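Local coordinates for protein fimbrial subunit type 1 (Actinomyces oris, PDB 3UXF) that forms the shaft of type 1 fimbriae as their major pilin subunit, a secreted protein of the bacterial surface associated with cell adhesion, at residues H48-Q52 against C71-V77; G61-E65 against M161-Q165; V135-S141 against D154-P160; R222-V226 against F328-P332; P240-G246 against E293-T299. All blocks are in the same frame, centred on the assembly; numbering follows the deposited sequence.

Contact 1: residues H48-Q52 against C71-V77; sequences HKCEQ and CKPVSDV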
# COMPACT_ATOMS: atom_id res chain seq x y z
N HIS A 48 0.21 24.87 5.03
CA HIS A 48 1.00 24.07 4.08
C HIS A 48 0.42 22.64 4.06
O HIS A 48 0.49 21.94 5.07
CB HIS A 48 2.44 24.01 4.55
CG HIS A 48 3.15 25.33 4.47
ND1 HIS A 48 4.15 25.59 3.56
CD2 HIS A 48 3.00 26.47 5.20
CE1 HIS A 48 4.58 26.83 3.71
NE2 HIS A 48 3.90 27.39 4.70
N LYS A 49 -0.19 22.25 2.94
CA LYS A 49 -0.80 20.93 2.82
C LYS A 49 0.17 19.99 2.11
O LYS A 49 0.59 20.25 0.98
CB LYS A 49 -2.13 21.03 2.06
CG LYS A 49 -2.80 19.65 1.83
CD LYS A 49 -3.34 19.06 3.14
CE LYS A 49 -3.91 17.62 2.88
NZ LYS A 49 -4.50 17.10 4.12
N CYS A 50 0.54 18.92 2.81
CA CYS A 50 1.58 17.99 2.36
C CYS A 50 1.03 16.57 2.42
O CYS A 50 0.21 16.26 3.26
CB CYS A 50 2.79 18.10 3.30
SG CYS A 50 3.46 19.78 3.46
N GLU A 51 1.52 15.70 1.54
CA GLU A 51 1.03 14.32 1.51
C GLU A 51 1.34 13.56 2.80
O GLU A 51 0.51 12.80 3.28
CB GLU A 51 1.66 13.55 0.34
CG GLU A 51 1.18 13.99 -1.00
CD GLU A 51 1.56 12.98 -2.11
OE1 GLU A 51 2.11 11.90 -1.77
OE2 GLU A 51 1.31 13.26 -3.30
N GLN A 52 2.56 13.77 3.31
CA GLN A 52 3.06 13.12 4.52
C GLN A 52 3.33 14.10 5.63
O GLN A 52 3.87 15.19 5.40
CB GLN A 52 4.38 12.39 4.21
CG GLN A 52 4.20 11.18 3.33
CD GLN A 52 3.22 10.19 3.92
OE1 GLN A 52 2.39 9.63 3.19
NE2 GLN A 52 3.30 9.97 5.23
N CYS A 71 8.04 18.24 1.99
CA CYS A 71 6.62 18.40 1.72
C CYS A 71 6.31 18.09 0.28
O CYS A 71 6.78 18.77 -0.63
CB CYS A 71 6.18 19.84 2.04
SG CYS A 71 4.43 20.15 1.73
N LYS A 72 5.53 17.04 0.05
CA LYS A 72 4.97 16.84 -1.26
C LYS A 72 3.62 17.53 -1.28
O LYS A 72 2.68 17.10 -0.62
CB LYS A 72 4.85 15.34 -1.55
CG LYS A 72 6.23 14.70 -1.75
CD LYS A 72 6.26 13.21 -1.41
CE LYS A 72 7.68 12.64 -1.57
NZ LYS A 72 7.75 11.15 -1.38
N PRO A 73 3.53 18.64 -2.02
CA PRO A 73 2.35 19.49 -1.90
C PRO A 73 1.12 18.81 -2.46
O PRO A 73 1.21 17.97 -3.38
CB PRO A 73 2.72 20.72 -2.73
CG PRO A 73 3.74 20.21 -3.72
CD PRO A 73 4.54 19.21 -2.92
N VAL A 74 -0.02 19.13 -1.89
CA VAL A 74 -1.29 18.59 -2.36
C VAL A 74 -2.21 19.70 -2.83
O VAL A 74 -2.52 20.60 -2.05
CB VAL A 74 -1.99 17.81 -1.25
CG1 VAL A 74 -3.27 17.15 -1.76
CG2 VAL A 74 -1.01 16.80 -0.64
N SER A 75 -2.63 19.65 -4.10
CA SER A 75 -3.50 20.68 -4.67
C SER A 75 -4.95 20.34 -4.46
O SER A 75 -5.30 19.20 -4.15
CB SER A 75 -3.23 20.83 -6.17
OG SER A 75 -3.71 19.70 -6.87
N ASP A 76 -5.82 21.35 -4.62
CA ASP A 76 -7.25 21.16 -4.61
C ASP A 76 -7.84 20.74 -3.27
O ASP A 76 -8.88 20.09 -3.23
CB ASP A 76 -7.71 20.19 -5.73
CG ASP A 76 -9.10 20.49 -6.20
OD1 ASP A 76 -9.49 21.68 -6.17
OD2 ASP A 76 -9.84 19.54 -6.56
N VAL A 77 -7.22 21.18 -2.18
CA VAL A 77 -7.74 20.92 -0.86
C VAL A 77 -8.28 22.24 -0.31
O VAL A 77 -7.59 23.23 -0.37
CB VAL A 77 -6.63 20.43 0.07
CG1 VAL A 77 -7.14 20.28 1.46
CG2 VAL A 77 -6.09 19.07 -0.45
O HOH W 1 0.11 15.38 -4.08
O HOH W 2 4.91 15.09 2.11

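Contact 2: residues G61-E65 against M161-Q165; sequences GTGNE and MTNPQ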
# COMPACT_ATOMS: atom_id res chain seq x y z
N GLY A 61 5.27 22.96 16.22
CA GLY A 61 4.76 23.98 15.31
C GLY A 61 5.16 25.38 15.73
O GLY A 61 4.50 26.00 16.58
N THR A 62 6.21 25.91 15.10
CA THR A 62 6.76 27.21 15.49
C THR A 62 5.99 28.42 14.98
O THR A 62 6.15 29.52 15.53
CB THR A 62 8.22 27.41 15.03
OG1 THR A 62 8.28 27.52 13.60
CG2 THR A 62 9.10 26.25 15.49
N GLY A 63 5.18 28.24 13.94
CA GLY A 63 4.53 29.37 13.28
C GLY A 63 5.36 30.04 12.20
O GLY A 63 4.88 30.94 11.47
N ASN A 64 6.60 29.58 12.08
CA ASN A 64 7.51 30.14 11.07
C ASN A 64 7.57 29.23 9.86
O ASN A 64 7.49 28.01 9.97
CB ASN A 64 8.92 30.28 11.63
CG ASN A 64 8.97 31.19 12.86
OD1 ASN A 64 8.28 32.20 12.90
ND2 ASN A 64 9.75 30.81 13.86
N GLU A 65 7.76 29.82 8.68
CA GLU A 65 7.91 29.03 7.47
C GLU A 65 9.15 28.14 7.59
O GLU A 65 10.19 28.58 8.09
CB GLU A 65 8.03 29.93 6.25
CG GLU A 65 8.01 29.18 4.93
CD GLU A 65 7.99 30.12 3.73
OE1 GLU A 65 8.00 31.34 3.94
OE2 GLU A 65 7.98 29.62 2.59
N MET A 161 1.36 34.90 16.78
CA MET A 161 1.94 33.92 17.68
C MET A 161 3.19 34.56 18.21
O MET A 161 3.80 35.37 17.52
CB MET A 161 2.41 32.68 16.89
CG MET A 161 1.30 31.72 16.58
SD MET A 161 2.05 30.31 15.75
CE MET A 161 3.02 29.65 17.09
N THR A 162 3.62 34.14 19.39
CA THR A 162 4.91 34.55 19.91
C THR A 162 5.93 33.65 19.23
O THR A 162 5.81 32.43 19.28
CB THR A 162 4.99 34.38 21.43
OG1 THR A 162 4.12 35.32 22.07
CG2 THR A 162 6.41 34.60 21.93
N ASN A 163 6.91 34.25 18.57
CA ASN A 163 7.94 33.50 17.85
C ASN A 163 8.87 32.75 18.80
O ASN A 163 9.65 33.35 19.52
CB ASN A 163 8.75 34.45 16.97
CG ASN A 163 9.66 33.71 16.00
OD1 ASN A 163 9.97 32.54 16.19
ND2 ASN A 163 10.11 34.41 14.97
N PRO A 164 8.78 31.42 18.79
CA PRO A 164 9.62 30.60 19.68
C PRO A 164 11.10 30.73 19.36
O PRO A 164 11.93 30.48 20.23
CB PRO A 164 9.12 29.17 19.42
CG PRO A 164 8.44 29.23 18.11
CD PRO A 164 7.86 30.60 18.00
N GLN A 165 11.43 31.13 18.14
CA GLN A 165 12.83 31.30 17.74
C GLN A 165 13.35 32.68 18.15
O GLN A 165 14.55 32.94 18.12
CB GLN A 165 12.99 31.08 16.24
CG GLN A 165 12.65 29.67 15.79
CD GLN A 165 12.88 28.64 16.87
OE1 GLN A 165 12.00 27.84 17.18
NE2 GLN A 165 14.08 28.65 17.45

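Contact 3: residues V135-S141 against D154-P160; sequences VGAYLVS and DFVVTLP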
# COMPACT_ATOMS: atom_id res chain seq x y z
N VAL A 135 -6.29 40.13 13.74
CA VAL A 135 -5.78 39.67 15.04
C VAL A 135 -6.85 38.89 15.76
O VAL A 135 -7.99 39.36 15.99
CB VAL A 135 -5.30 40.87 15.89
CG1 VAL A 135 -5.03 40.45 17.32
CG2 VAL A 135 -4.02 41.44 15.27
N GLY A 136 -6.50 37.66 16.14
CA GLY A 136 -7.44 36.81 16.84
C GLY A 136 -7.11 35.34 16.70
O GLY A 136 -6.10 34.97 16.13
N ALA A 137 -7.99 34.49 17.23
CA ALA A 137 -7.80 33.05 17.17
C ALA A 137 -8.74 32.44 16.14
O ALA A 137 -9.87 32.88 15.98
CB ALA A 137 -8.01 32.42 18.53
N TYR A 138 -8.25 31.43 15.43
CA TYR A 138 -9.04 30.78 14.40
C TYR A 138 -9.04 29.27 14.51
O TYR A 138 -8.02 28.66 14.83
CB TYR A 138 -8.51 31.15 13.01
CG TYR A 138 -8.75 32.58 12.62
CD1 TYR A 138 -9.82 32.93 11.81
CD2 TYR A 138 -7.91 33.59 13.05
CE1 TYR A 138 -10.04 34.23 11.44
CE2 TYR A 138 -8.12 34.90 12.70
CZ TYR A 138 -9.19 35.22 11.89
OH TYR A 138 -9.41 36.52 11.53
N LEU A 139 -10.19 28.68 14.23
CA LEU A 139 -10.31 27.24 14.14
C LEU A 139 -10.13 26.92 12.67
O LEU A 139 -10.84 27.46 11.82
CB LEU A 139 -11.68 26.78 14.62
CG LEU A 139 -11.93 25.27 14.65
CD1 LEU A 139 -10.92 24.58 15.55
CD2 LEU A 139 -13.35 24.98 15.10
N VAL A 140 -9.16 26.08 12.36
CA VAL A 140 -8.84 25.75 10.97
C VAL A 140 -9.25 24.33 10.66
O VAL A 140 -8.83 23.39 11.37
CB VAL A 140 -7.34 25.93 10.71
CG1 VAL A 140 -7.01 25.70 9.21
CG2 VAL A 140 -6.89 27.33 11.18
N SER A 141 -10.04 24.15 9.62
CA SER A 141 -10.54 22.82 9.29
C SER A 141 -10.42 22.56 7.79
O SER A 141 -10.71 23.42 6.95
CB SER A 141 -11.99 22.70 9.75
OG SER A 141 -12.50 21.40 9.45
N ASP A 154 -8.19 19.06 12.49
CA ASP A 154 -8.56 20.43 12.85
C ASP A 154 -7.57 20.97 13.88
O ASP A 154 -7.06 20.23 14.75
CB ASP A 154 -9.96 20.50 13.48
CG ASP A 154 -11.10 20.20 12.51
OD1 ASP A 154 -10.89 20.08 11.29
OD2 ASP A 154 -12.24 20.13 13.02
N PHE A 155 -7.37 22.29 13.87
CA PHE A 155 -6.46 22.86 14.83
C PHE A 155 -6.80 24.33 15.05
O PHE A 155 -7.59 24.91 14.28
CB PHE A 155 -5.01 22.68 14.38
CG PHE A 155 -4.65 23.41 13.12
CD1 PHE A 155 -4.06 24.67 13.18
CD2 PHE A 155 -4.88 22.84 11.87
CE1 PHE A 155 -3.73 25.35 12.03
CE2 PHE A 155 -4.54 23.50 10.72
CZ PHE A 155 -3.96 24.78 10.80
N VAL A 156 -6.27 24.88 16.14
CA VAL A 156 -6.49 26.27 16.49
C VAL A 156 -5.18 27.02 16.29
O VAL A 156 -4.10 26.52 16.68
CB VAL A 156 -6.94 26.40 17.94
CG1 VAL A 156 -7.00 27.88 18.36
CG2 VAL A 156 -8.29 25.74 18.12
N VAL A 157 -5.25 28.21 15.71
CA VAL A 157 -4.07 29.03 15.53
C VAL A 157 -4.38 30.44 16.04
O VAL A 157 -5.54 30.86 16.03
CB VAL A 157 -3.67 29.05 14.05
CG1 VAL A 157 -4.70 29.76 13.19
CG2 VAL A 157 -2.27 29.62 13.88
N THR A 158 -3.36 31.15 16.52
CA THR A 158 -3.53 32.55 16.88
C THR A 158 -2.74 33.42 15.90
O THR A 158 -1.64 33.05 15.48
CB THR A 158 -3.07 32.86 18.33
OG1 THR A 158 -1.67 32.58 18.53
CG2 THR A 158 -3.83 32.01 19.32
N LEU A 159 -3.31 34.57 15.55
CA LEU A 159 -2.59 35.61 14.82
C LEU A 159 -2.60 36.81 15.73
O LEU A 159 -3.66 37.37 16.00
CB LEU A 159 -3.39 36.00 13.59
CG LEU A 159 -3.32 35.18 12.30
CD1 LEU A 159 -2.52 33.83 12.29
CD2 LEU A 159 -4.62 35.18 11.47
N PRO A 160 -1.43 37.24 16.23
CA PRO A 160 -0.09 36.67 16.03
C PRO A 160 0.19 35.50 16.96
O PRO A 160 -0.64 35.15 17.82
CB PRO A 160 0.83 37.84 16.40
CG PRO A 160 0.05 38.54 17.53
CD PRO A 160 -1.41 38.40 17.15

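Contact 4: residues R222-V226 against F328-P332; sequences RYEVV and FTWDP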
# COMPACT_ATOMS: atom_id res chain seq x y z
N ARG A 222 -18.89 4.70 8.62
CA ARG A 222 -18.60 3.87 7.46
C ARG A 222 -17.11 3.57 7.42
O ARG A 222 -16.29 4.46 7.58
CB ARG A 222 -19.04 4.54 6.16
CG ARG A 222 -18.71 3.73 4.92
CD ARG A 222 -19.17 4.40 3.64
NE ARG A 222 -19.08 3.51 2.49
CZ ARG A 222 -19.14 3.91 1.22
NH1 ARG A 222 -19.28 5.19 0.93
NH2 ARG A 222 -19.06 3.02 0.24
N TYR A 223 -16.78 2.31 7.21
CA TYR A 223 -15.39 1.90 7.10
C TYR A 223 -15.29 0.71 6.16
O TYR A 223 -15.67 -0.40 6.51
CB TYR A 223 -14.81 1.55 8.48
CG TYR A 223 -13.30 1.52 8.51
CD1 TYR A 223 -12.57 2.63 8.90
CD2 TYR A 223 -12.61 0.37 8.16
CE1 TYR A 223 -11.19 2.60 8.94
CE2 TYR A 223 -11.23 0.33 8.18
CZ TYR A 223 -10.53 1.45 8.58
OH TYR A 223 -9.15 1.40 8.61
N GLU A 224 -14.80 0.97 4.96
CA GLU A 224 -14.66 -0.07 3.96
C GLU A 224 -13.25 -0.10 3.39
O GLU A 224 -12.66 0.94 3.10
CB GLU A 224 -15.69 0.13 2.83
CG GLU A 224 -17.13 -0.04 3.29
CD GLU A 224 -18.15 0.39 2.26
OE1 GLU A 224 -17.76 0.62 1.09
OE2 GLU A 224 -19.33 0.49 2.61
N VAL A 225 -12.72 -1.30 3.24
CA VAL A 225 -11.42 -1.52 2.63
C VAL A 225 -11.71 -2.20 1.30
O VAL A 225 -12.29 -3.29 1.27
CB VAL A 225 -10.52 -2.40 3.49
CG1 VAL A 225 -9.21 -2.69 2.78
CG2 VAL A 225 -10.27 -1.74 4.83
N VAL A 226 -11.33 -1.55 0.21
CA VAL A 226 -11.68 -2.05 -1.13
C VAL A 226 -10.44 -2.54 -1.81
O VAL A 226 -9.40 -1.87 -1.80
CB VAL A 226 -12.32 -0.93 -1.98
CG1 VAL A 226 -12.70 -1.48 -3.38
CG2 VAL A 226 -13.58 -0.40 -1.25
N PHE A 328 -17.53 9.74 -1.26
CA PHE A 328 -17.17 8.35 -1.53
C PHE A 328 -18.38 7.61 -2.07
O PHE A 328 -19.16 7.00 -1.33
CB PHE A 328 -16.65 7.66 -0.25
CG PHE A 328 -15.45 8.35 0.36
CD1 PHE A 328 -14.23 8.41 -0.30
CD2 PHE A 328 -15.55 8.94 1.62
CE1 PHE A 328 -13.12 9.05 0.27
CE2 PHE A 328 -14.44 9.56 2.20
CZ PHE A 328 -13.24 9.62 1.53
N THR A 329 -18.55 7.66 -3.39
CA THR A 329 -19.77 7.10 -3.98
C THR A 329 -19.68 5.61 -4.29
O THR A 329 -20.66 5.01 -4.69
CB THR A 329 -20.16 7.84 -5.25
OG1 THR A 329 -19.05 7.84 -6.15
CG2 THR A 329 -20.54 9.30 -4.91
N TRP A 330 -18.51 5.00 -4.07
CA TRP A 330 -18.39 3.55 -4.17
C TRP A 330 -19.57 2.77 -3.64
O TRP A 330 -20.03 2.98 -2.52
CB TRP A 330 -17.14 3.10 -3.41
CG TRP A 330 -16.92 1.61 -3.42
CD1 TRP A 330 -16.99 0.76 -2.37
CD2 TRP A 330 -16.56 0.81 -4.56
NE1 TRP A 330 -16.69 -0.53 -2.77
CE2 TRP A 330 -16.43 -0.51 -4.12
CE3 TRP A 330 -16.35 1.10 -5.91
CZ2 TRP A 330 -16.08 -1.55 -4.97
CZ3 TRP A 330 -15.99 0.06 -6.76
CH2 TRP A 330 -15.86 -1.24 -6.28
N ASP A 331 -20.07 1.84 -4.44
CA ASP A 331 -21.09 0.91 -3.99
C ASP A 331 -20.53 -0.49 -4.18
O ASP A 331 -20.31 -0.93 -5.31
CB ASP A 331 -22.33 1.07 -4.87
CG ASP A 331 -23.40 0.07 -4.53
OD1 ASP A 331 -23.17 -0.89 -3.74
OD2 ASP A 331 -24.52 0.25 -5.06
N PRO A 332 -20.23 -1.20 -3.08
CA PRO A 332 -19.50 -2.47 -3.20
C PRO A 332 -20.19 -3.49 -4.08
O PRO A 332 -19.55 -4.39 -4.62
CB PRO A 332 -19.45 -3.01 -1.77
CG PRO A 332 -19.76 -1.84 -0.89
CD PRO A 332 -20.42 -0.76 -1.69

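Contact 5: residues P240-G246 against E293-T299; sequences PVVKIVG and ETKLQVT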
# COMPACT_ATOMS: atom_id res chain seq x y z
N PRO A 240 -10.97 -14.42 3.62
CA PRO A 240 -10.40 -13.27 4.33
C PRO A 240 -10.24 -13.51 5.84
O PRO A 240 -11.07 -14.23 6.44
CB PRO A 240 -11.42 -12.16 4.12
CG PRO A 240 -12.69 -12.86 3.67
CD PRO A 240 -12.28 -14.11 3.00
N VAL A 241 -9.23 -12.85 6.41
CA VAL A 241 -9.05 -12.75 7.85
C VAL A 241 -8.92 -11.26 8.13
O VAL A 241 -8.18 -10.57 7.43
CB VAL A 241 -7.79 -13.48 8.31
CG1 VAL A 241 -7.60 -13.27 9.80
CG2 VAL A 241 -7.94 -14.96 8.03
N VAL A 242 -9.68 -10.77 9.10
CA VAL A 242 -9.70 -9.35 9.44
C VAL A 242 -9.34 -9.19 10.91
O VAL A 242 -9.92 -9.85 11.76
CB VAL A 242 -11.07 -8.71 9.21
CG1 VAL A 242 -11.02 -7.20 9.49
CG2 VAL A 242 -11.51 -8.97 7.74
N LYS A 243 -8.38 -8.33 11.18
CA LYS A 243 -7.91 -8.09 12.55
C LYS A 243 -7.81 -6.61 12.84
O LYS A 243 -7.67 -5.79 11.94
CB LYS A 243 -6.51 -8.66 12.74
CG LYS A 243 -6.41 -10.20 12.47
CD LYS A 243 -5.01 -10.67 12.77
CE LYS A 243 -4.93 -12.17 12.63
NZ LYS A 243 -3.56 -12.63 13.05
N ILE A 244 -7.81 -6.29 14.12
CA ILE A 244 -7.34 -4.97 14.53
C ILE A 244 -5.97 -5.23 15.12
O ILE A 244 -5.85 -6.02 16.05
CB ILE A 244 -8.28 -4.35 15.57
CG1 ILE A 244 -9.68 -4.14 14.99
CG2 ILE A 244 -7.71 -2.97 16.04
CD1 ILE A 244 -10.70 -3.57 16.01
N VAL A 245 -4.94 -4.59 14.57
CA VAL A 245 -3.55 -4.81 14.99
C VAL A 245 -3.01 -3.60 15.70
O VAL A 245 -3.62 -2.55 15.68
CB VAL A 245 -2.61 -5.20 13.82
CG1 VAL A 245 -3.12 -6.52 13.17
CG2 VAL A 245 -2.50 -4.11 12.77
N GLY A 246 -1.85 -3.76 16.31
CA GLY A 246 -1.28 -2.70 17.13
C GLY A 246 -0.86 -3.35 18.43
O GLY A 246 -0.33 -4.47 18.39
N GLU A 293 -1.07 3.73 15.46
CA GLU A 293 -0.66 2.46 14.88
C GLU A 293 -1.64 1.32 15.17
O GLU A 293 -1.38 0.16 14.84
CB GLU A 293 0.77 2.09 15.29
CG GLU A 293 1.81 3.11 14.80
CD GLU A 293 1.73 3.41 13.30
OE1 GLU A 293 1.97 2.49 12.49
OE2 GLU A 293 1.42 4.57 12.92
N THR A 294 -2.79 1.67 15.76
CA THR A 294 -3.90 0.74 15.90
C THR A 294 -4.63 0.76 14.57
O THR A 294 -5.19 1.79 14.20
CB THR A 294 -4.84 1.24 16.98
OG1 THR A 294 -4.08 1.35 18.21
CG2 THR A 294 -6.01 0.30 17.18
N LYS A 295 -4.59 -0.35 13.82
CA LYS A 295 -4.99 -0.32 12.40
C LYS A 295 -5.86 -1.51 12.08
O LYS A 295 -5.82 -2.53 12.81
CB LYS A 295 -3.76 -0.36 11.52
CG LYS A 295 -2.99 0.98 11.59
CD LYS A 295 -1.84 0.98 10.63
CE LYS A 295 -1.09 2.30 10.70
NZ LYS A 295 -1.20 3.09 9.45
N LEU A 296 -6.63 -1.43 11.00
CA LEU A 296 -7.30 -2.66 10.51
C LEU A 296 -6.34 -3.40 9.60
O LEU A 296 -5.62 -2.81 8.81
CB LEU A 296 -8.61 -2.34 9.76
CG LEU A 296 -9.59 -3.55 9.69
CD1 LEU A 296 -10.30 -3.82 10.98
CD2 LEU A 296 -10.60 -3.36 8.56
N GLN A 297 -6.31 -4.73 9.71
CA GLN A 297 -5.48 -5.53 8.85
C GLN A 297 -6.37 -6.58 8.18
O GLN A 297 -7.02 -7.41 8.83
CB GLN A 297 -4.37 -6.24 9.63
CG GLN A 297 -3.45 -7.04 8.77
CD GLN A 297 -2.63 -8.02 9.60
OE1 GLN A 297 -3.13 -9.10 10.00
NE2 GLN A 297 -1.41 -7.64 9.91
N VAL A 298 -6.41 -6.52 6.85
CA VAL A 298 -7.19 -7.46 6.06
C VAL A 298 -6.22 -8.39 5.32
O VAL A 298 -5.38 -7.93 4.56
CB VAL A 298 -8.08 -6.70 5.05
CG1 VAL A 298 -8.70 -7.66 4.03
CG2 VAL A 298 -9.18 -5.93 5.76
N THR A 299 -6.41 -9.70 5.47
CA THR A 299 -5.59 -10.67 4.72
C THR A 299 -6.51 -11.29 3.69
O THR A 299 -7.61 -11.75 4.07
CB THR A 299 -5.04 -11.76 5.66
OG1 THR A 299 -4.23 -11.15 6.67
CG2 THR A 299 -4.19 -12.76 4.86
O HOH W 3 -2.08 -11.40 10.82

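Contact 1: residues H48-Q52 against C71-V77
Cys50 and Cys71 are joined by a disulfide whose C-S-S-C torsion is -98°, close to the relaxed value for such a bond. The SG of Cys71, turned directly away from its own backbone N (chi1 179°), reaches across to the SG of Cys50, 2.0 Å away. Beyond the sulfurs the two backbones are bridged between Cys50 and Pro73. Glu51 N donates to Lys72 O at 2.8 Å, and Val74 N to Lys49 O at 3.1 Å. Val74 turns its side chain inward: CB lies 3.7 Å from Lys49 CG, and CG2 packs 3.6 Å from Glu51 CG. Two waters close the margins. One donates to both Glu51 OE2 and Pro73 O, and the other accepts from the backbone N of Gln52 and of Lys72. Farther out, the aliphatic part of Lys49 also touches Val77 CG2, 4.0 Å from Lys49 CG, while its NZ forms a salt bridge with Glu142 and a hydrogen bond to Ile150 O. The covalent bond thus ties the start of the long loop between strands 44-48 and 78-84 to its later part, a disulfide-closed loop in the N-terminal domain of this Gram-positive pilin.

Contact 2: residues G61-E65 against M161-Q165
The side-chain amides of Asn64 and Asn163 meet with their planes 58° apart. Asn64 ND2 sends an almost straight N-H (174°) to Asn163 OD1 at 2.9 Å; the acceptor lies in the amide plane of Asn64, but the donor stands above the plane of Asn163. From the opposite face of that plane comes the backbone N of Gln165, 2.8 Å from Asn163 OD1. This second bond makes an Asx turn, and on the other segment Thr62 OG1 accepts from Asn64 N in an ST turn, so an Asx turn and an ST turn lie next to each other at the surface of the N-terminal pilin domain. Asn163 OD1 is thus held between the Asn64 amide and the Gln165 backbone N, which probably restricts the rotation of its amide. The ring of Pro164 comes against Thr62, its CG 3.6 Å from Thr62 CB, and Gln165 CG lies 3.7 Å from Asn64 ND2. Backbone bonds to strand 170-176, between Gly63 and His175 and between Met161 and Asn171, place both segments beside the same strand. Met161 packs against the 61-65 loop with its chain bent at the last torsion (chi3 67°): SD sits 3.6 Å from Gly63 CA, and CE ends 3.5 Å from Thr62 O.

Contact 3: residues V135-S141 against D154-P160
Val140 lies against the ring of Phe155, across a pair of antiparallel strands that form a beta hairpin. Its CB stands over one ring face, 3.8 Å from the centroid and 19° off the ring normal, in a CH-pi contact displaced toward the rim. From CB the two methyls part: CG1 meets Phe155 CZ at 3.6 Å, while CG2 touches Phe155 CE1 and also reaches Val157 CG1 at 3.8 Å. Phe155 comes alongside because its CG sits between the backbone N and the carbonyl carbon (chi1 65°), which folds the ring back toward the neighbouring strand. On the same face Tyr138 CE2 packs 3.7 Å from Leu159 CD2, the two side chains crossing at about a right angle; Tyr138 OH is engaged by the backbone N of Glu134. Leu139, on the other face, brings CD1 to 3.9 Å from Val156 CG2. Paired backbone hydrogen bonds join Gly136 with Leu159, Tyr138 with Val157 and Val140 with Phe155, the last including Val140 N to Phe155 O at 2.7 Å and nearly straight. At one end Ser141 OG donates to Asp154 OD1 at 2.8 Å, approaching from above the carboxylate plane. At the other, Val135 CG1 touches the ring of Pro160, which follows a cis peptide bond. Strand 78-84 pairs with the far side of strand 136-144, and Phe155 and Leu159 reach strand 170-176 in the second sheet. The chemistry is therefore divided: regular backbone bonds set the register, hydrocarbon contacts fill the face turned to the second sheet, and a hydroxyl-carboxylate bond adds a polar tie beside the last hydrogen-bonded pair.

Contact 4: residues R222-V226 against F328-P332
Arg222 extends its chain, with CG anti to the backbone N (chi1 178°), straight toward the 328-332 loop, and its guanidinium is used on two sides. Facing the loop, NH1 donates to Phe328 O at 2.9 Å in the guanidinium plane, and NH2 donates to Trp330 O at 2.9 Å, somewhat tilted from it. Toward its own strand the group grips Glu224 side-on: NE is hydrogen-bonded to OE2 and NH2 to OE1, the latter a salt bridge of 2.9 Å. Both carboxylate oxygens are met from above the carboxylate plane, and OE2 has a further partner in Gln274. Three bonded partners thus fix the rotation of the guanidinium. In the fold, this anchors the loop between strands 312-321 and 344-362 over strand 224-229 of a mixed beta sheet. The Trp330 indole lies between Val226 and the backbone of Pro332. Val226 CG1 stands over one face, 3.7 Å from Trp330 CZ2, and the backbone N of Pro332 lies against the opposite face, both offset toward the rim. Glu224 OE1 comes to the edge of the indole in its plane, 3.5 Å from Trp330 CD1, with the carboxylate and ring planes 69° apart. Trp330 NE1 is hydrogen-bonded to Thr272 OG1 on the adjoining strand, and the ring also meets Trp270.

Contact 5: residues P240-G246 against E293-T299
Strands 241-245 and 295-299 run antiparallel, their axes 4.6 Å apart at closest approach, and are joined by paired backbone hydrogen bonds between Val241 and Thr299, Lys243 and Gln297, and Val245 and Lys295. On one face Lys243 and Gln297 lie side by side, pointing the same way. Lys243 CD passes 3.7 Å from Gln297 OE1, and a water accepts from Lys243 NZ at 2.9 Å while donating to Gln297 OE1 at 2.7 Å; NZ also forms a salt bridge with Glu249. Val245 crosses Gln297 at about a right angle, its CG1 3.8 Å from Gln297 CB and equally near the amide, so that the methyl covers the stem of the polar side chain. The other face is largely apolar across the contact. Leu296, its CG beside the carbonyl carbon (chi1 -159°), leans toward the partner strand, where CD1 meets Val242 CG1 at 3.8 Å and Ile244 CG1 at 4.1 Å. Ile244 CG2 in turn touches Thr294 CG2 at 3.9 Å. Beyond this face lies strand 269-275, whose Ile273 and Leu275 receive Val242 and Leu296, as expected where two sheets of a beta sandwich pack together. One side of the pair is thus apolar and contributes to the interior between sheets, while on the other a lysine and a glutamine are bridged by a water.

Overall arrangement
Contacts 1, 2 and 3 belong to the N-terminal pilin domain. Along the chain contacts 1 and 2 interlock, their segments alternating, while contact 3 is nested within the loop closed by contact 2; strands 155-159 and 161-162 follow directly, taking the chain from one sheet to the other. Between centres, contacts 2 and 3 lie about 13 Å apart, and contact 1 is about 20 Å from contact 2 and about 19 Å from contact 3. Contacts 4 and 5 come later, with contact 5 nested inside contact 4. Their centres are about 17 Å apart, and Tyr223 and Val225 pack on Leu296, joining two sheets. Contacts 2 and 4 are about 40 Å apart between centres, in keeping with an elongated pilin built from successive beta domains.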